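Local coordinates for GTP-binding protein (Thermus thermophilus, PDB 2DBY) that binds GDP in its GTPase domain and, as a YchF/OLA1-family P-loop protein, probably hydrolyses ATP and associates with the large ribosomal subunit, at residues R49-F57 with W329-W338. Residues are numbered along the deposited sequence; the frame is centred on the assembly and turned at random.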
loop_
_atom_site.group_PDB
_atom_site.type_symbol
_atom_site.label_atom_id
_atom_site.label_comp_id
_atom_site.label_asym_id
_atom_site.label_seq_id
_atom_site.Cartn_x
_atom_site.Cartn_y
_atom_site.Cartn_z
ATOM N N ARG A 49 -7.917 14.053 -10.324
ATOM C CA ARG A 49 -6.922 14.977 -10.865
ATOM C C ARG A 49 -6.598 14.588 -12.305
ATOM O O ARG A 49 -6.225 15.431 -13.122
ATOM C CB ARG A 49 -5.662 14.962 -9.998
ATOM C CG ARG A 49 -5.921 15.476 -8.582
ATOM C CD ARG A 49 -4.717 15.264 -7.664
ATOM N NE ARG A 49 -4.434 13.835 -7.449
ATOM C CZ ARG A 49 -3.449 13.371 -6.689
ATOM N NH1 ARG A 49 -2.652 14.210 -6.057
ATOM N NH2 ARG A 49 -3.240 12.060 -6.578
ATOM N N LEU A 50 -6.759 13.308 -12.634
ATOM C CA LEU A 50 -6.504 12.889 -14.004
ATOM C C LEU A 50 -7.491 13.591 -14.941
ATOM O O LEU A 50 -7.120 14.024 -16.032
ATOM C CB LEU A 50 -6.691 11.380 -14.151
ATOM C CG LEU A 50 -5.612 10.531 -13.496
ATOM C CD1 LEU A 50 -6.069 9.063 -13.527
ATOM C CD2 LEU A 50 -4.291 10.692 -14.288
ATOM N N TYR A 51 -8.755 13.674 -14.529
ATOM C CA TYR A 51 -9.772 14.304 -15.366
ATOM C C TYR A 51 -9.600 15.809 -15.419
ATOM O O TYR A 51 -9.901 16.434 -16.444
ATOM C CB TYR A 51 -11.172 13.948 -14.857
ATOM C CG TYR A 51 -11.451 12.484 -15.082
ATOM C CD1 TYR A 51 -11.475 11.964 -16.376
ATOM C CD2 TYR A 51 -11.565 11.600 -14.009
ATOM C CE1 TYR A 51 -11.592 10.601 -16.609
ATOM C CE2 TYR A 51 -11.682 10.226 -14.231
ATOM C CZ TYR A 51 -11.689 9.739 -15.536
ATOM O OH TYR A 51 -11.763 8.383 -15.775
ATOM N N ALA A 52 -9.118 16.381 -14.322
ATOM C CA ALA A 52 -8.869 17.816 -14.251
ATOM C C ALA A 52 -7.763 18.150 -15.269
ATOM O O ALA A 52 -7.875 19.122 -16.013
ATOM C CB ALA A 52 -8.432 18.214 -12.830
ATOM N N LEU A 53 -6.702 17.347 -15.297
ATOM C CA LEU A 53 -5.609 17.549 -16.256
ATOM C C LEU A 53 -6.084 17.295 -17.670
ATOM O O LEU A 53 -5.679 17.985 -18.618
ATOM C CB LEU A 53 -4.451 16.616 -15.927
ATOM C CG LEU A 53 -3.697 17.117 -14.704
ATOM C CD1 LEU A 53 -2.811 15.997 -14.138
ATOM C CD2 LEU A 53 -2.886 18.349 -15.085
ATOM N N GLN A 54 -6.957 16.307 -17.818
ATOM C CA GLN A 54 -7.500 15.969 -19.113
ATOM C C GLN A 54 -8.254 17.162 -19.702
ATOM O O GLN A 54 -8.109 17.439 -20.879
ATOM C CB GLN A 54 -8.436 14.766 -19.010
ATOM C CG GLN A 54 -9.222 14.469 -20.283
ATOM C CD GLN A 54 -10.222 13.335 -20.094
ATOM O OE1 GLN A 54 -11.184 13.470 -19.349
ATOM N NE2 GLN A 54 -9.989 12.212 -20.763
ATOM N N ARG A 55 -9.048 17.870 -18.900
ATOM C CA ARG A 55 -9.776 19.021 -19.449
ATOM C C ARG A 55 -8.784 20.117 -19.838
ATOM O O ARG A 55 -8.956 20.798 -20.858
ATOM C CB ARG A 55 -10.795 19.595 -18.444
ATOM C CG ARG A 55 -11.423 20.899 -18.947
ATOM C CD ARG A 55 -12.060 21.742 -17.850
ATOM N NE ARG A 55 -11.109 22.288 -16.879
ATOM C CZ ARG A 55 -10.294 23.321 -17.089
ATOM N NH1 ARG A 55 -10.284 23.960 -18.262
ATOM N NH2 ARG A 55 -9.499 23.734 -16.100
ATOM N N THR A 56 -7.742 20.284 -19.035
ATOM C CA THR A 56 -6.732 21.295 -19.318
ATOM C C THR A 56 -6.054 21.081 -20.670
ATOM O O THR A 56 -5.756 22.041 -21.378
ATOM C CB THR A 56 -5.649 21.312 -18.218
ATOM O OG1 THR A 56 -6.236 21.735 -16.979
ATOM C CG2 THR A 56 -4.500 22.259 -18.589
ATOM N N PHE A 57 -5.831 19.826 -21.049
ATOM C CA PHE A 57 -5.150 19.546 -22.305
ATOM C C PHE A 57 -6.038 19.153 -23.483
ATOM O O PHE A 57 -5.550 18.802 -24.553
ATOM C CB PHE A 57 -4.047 18.505 -22.053
ATOM C CG PHE A 57 -2.915 19.027 -21.199
ATOM C CD1 PHE A 57 -2.853 18.763 -19.828
ATOM C CD2 PHE A 57 -1.933 19.832 -21.762
ATOM C CE1 PHE A 57 -1.823 19.297 -19.031
ATOM C CE2 PHE A 57 -0.905 20.375 -20.979
ATOM C CZ PHE A 57 -0.847 20.108 -19.614
ATOM N N TRP A 329 0.156 19.623 -9.956
ATOM C CA TRP A 329 -0.925 19.489 -10.914
ATOM C C TRP A 329 -1.928 20.633 -10.853
ATOM O O TRP A 329 -2.451 21.050 -11.881
ATOM C CB TRP A 329 -1.682 18.168 -10.695
ATOM C CG TRP A 329 -2.533 18.207 -9.460
ATOM C CD1 TRP A 329 -2.124 17.985 -8.173
ATOM C CD2 TRP A 329 -3.916 18.567 -9.383
ATOM N NE1 TRP A 329 -3.157 18.185 -7.303
ATOM C CE2 TRP A 329 -4.273 18.546 -8.018
ATOM C CE3 TRP A 329 -4.889 18.914 -10.334
ATOM C CZ2 TRP A 329 -5.560 18.857 -7.574
ATOM C CZ3 TRP A 329 -6.182 19.225 -9.884
ATOM C CH2 TRP A 329 -6.493 19.192 -8.519
ATOM N N ASP A 330 -2.197 21.127 -9.651
ATOM C CA ASP A 330 -3.184 22.184 -9.491
ATOM C C ASP A 330 -2.729 23.494 -10.122
ATOM O O ASP A 330 -3.555 24.276 -10.601
ATOM C CB ASP A 330 -3.501 22.410 -8.016
ATOM C CG ASP A 330 -2.262 22.593 -7.178
ATOM O OD1 ASP A 330 -2.223 23.525 -6.348
ATOM O OD2 ASP A 330 -1.328 21.797 -7.339
ATOM N N LYS A 331 -1.419 23.719 -10.133
ATOM C CA LYS A 331 -0.882 24.943 -10.721
ATOM C C LYS A 331 -0.854 24.800 -12.240
ATOM O O LYS A 331 -0.982 25.791 -12.965
ATOM C CB LYS A 331 0.531 25.228 -10.184
ATOM C CG LYS A 331 0.612 25.437 -8.683
ATOM C CD LYS A 331 -0.326 26.522 -8.177
ATOM C CE LYS A 331 0.056 27.920 -8.682
ATOM N NZ LYS A 331 -0.897 28.965 -8.177
ATOM N N LEU A 332 -0.668 23.579 -12.740
ATOM C CA LEU A 332 -0.684 23.391 -14.185
ATOM C C LEU A 332 -2.130 23.631 -14.646
ATOM O O LEU A 332 -2.382 24.244 -15.690
ATOM C CB LEU A 332 -0.242 21.968 -14.567
ATOM C CG LEU A 332 -0.112 21.657 -16.062
ATOM C CD1 LEU A 332 0.807 22.704 -16.740
ATOM C CD2 LEU A 332 0.471 20.236 -16.233
ATOM N N VAL A 333 -3.085 23.126 -13.872
ATOM C CA VAL A 333 -4.495 23.310 -14.217
ATOM C C VAL A 333 -4.859 24.801 -14.117
ATOM O O VAL A 333 -5.536 25.343 -14.996
ATOM C CB VAL A 333 -5.415 22.497 -13.270
ATOM C CG1 VAL A 333 -6.892 22.845 -13.506
ATOM C CG2 VAL A 333 -5.199 20.984 -13.527
ATOM N N GLU A 334 -4.426 25.446 -13.043
ATOM C CA GLU A 334 -4.742 26.866 -12.855
ATOM C C GLU A 334 -4.168 27.719 -13.985
ATOM O O GLU A 334 -4.808 28.675 -14.437
ATOM C CB GLU A 334 -4.210 27.369 -11.515
ATOM C CG GLU A 334 -4.547 28.850 -11.260
ATOM C CD GLU A 334 -4.093 29.317 -9.893
ATOM O OE1 GLU A 334 -4.372 30.487 -9.536
ATOM O OE2 GLU A 334 -3.461 28.518 -9.169
ATOM N N ALA A 335 -2.963 27.382 -14.440
ATOM C CA ALA A 335 -2.334 28.129 -15.532
ATOM C C ALA A 335 -3.015 27.882 -16.881
ATOM O O ALA A 335 -3.134 28.799 -17.702
ATOM C CB ALA A 335 -0.858 27.771 -15.628
ATOM N N GLY A 336 -3.441 26.643 -17.125
ATOM C CA GLY A 336 -4.112 26.312 -18.367
ATOM C C GLY A 336 -3.273 25.551 -19.388
ATOM O O GLY A 336 -3.709 25.328 -20.515
ATOM N N GLY A 337 -2.084 25.125 -18.990
ATOM C CA GLY A 337 -1.226 24.393 -19.905
ATOM C C GLY A 337 0.235 24.608 -19.565
ATOM O O GLY A 337 0.556 25.373 -18.662
ATOM N N TRP A 338 1.119 23.926 -20.290
ATOM C CA TRP A 338 2.547 24.036 -20.047
ATOM C C TRP A 338 3.093 25.385 -20.484
ATOM O O TRP A 338 3.825 26.029 -19.734
ATOM C CB TRP A 338 3.307 22.948 -20.794
ATOM C CG TRP A 338 3.219 21.586 -20.186
ATOM C CD1 TRP A 338 2.534 20.514 -20.673
ATOM C CD2 TRP A 338 3.892 21.135 -19.006
ATOM N NE1 TRP A 338 2.745 19.413 -19.873
ATOM C CE2 TRP A 338 3.574 19.768 -18.841
ATOM C CE3 TRP A 338 4.734 21.751 -18.077
ATOM C CZ2 TRP A 338 4.068 19.010 -17.787
ATOM C CZ3 TRP A 338 5.229 20.990 -17.016
ATOM C CH2 TRP A 338 4.890 19.631 -16.884
HETATM O O HOH W 1 -6.854 24.379 -16.969
HETATM O O HOH W 2 -3.281 23.993 -22.886
#
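Arg49 lies across the indole of Trp329 where helix 49-57, from the G-domain part of the chain, packs at 29° on helix 329-335 of the C-terminal TGS region, whose fold is ubiquitin-like. The arginine's methylenes do the touching: Arg49 CG rides over the middle of one face, and Arg49 CD makes a CH-pi contact 3.5 Å from the centroid of the Trp329 five-membered ring. A bend at chi3 (-65°) carries the guanidinium beyond the indole, its plane nearly perpendicular to the ring, toward salt bridges with Asp47 and Asp358. Ala52 CB meets the six-membered ring at Trp329 CZ3 (3.8 Å), obliquely. An alanine in place of Trp329 would probably leave the Arg49 methylenes and Ala52 CB without the flat surface they rest on, opening a gap between the two helices. Val333 is a knob among Ala52, Leu53, Arg55 and Thr56, its CG2 3.8 Å from Leu53 CD2. Deeper, Leu332 CD2 abuts the edge of the Phe57 ring at CZ (3.6 Å), and the indole of Trp338 leans obliquely on Phe57, planes 41° apart. The flank at Arg55 is looser and wet: Arg55 NH2 stands 3.8 Å from Val333 CG1 and bonds weakly to a water. That same water donates to Val333 O (2.6 Å) and lies 2.7 Å from Thr56 OG1, bridging the two helices.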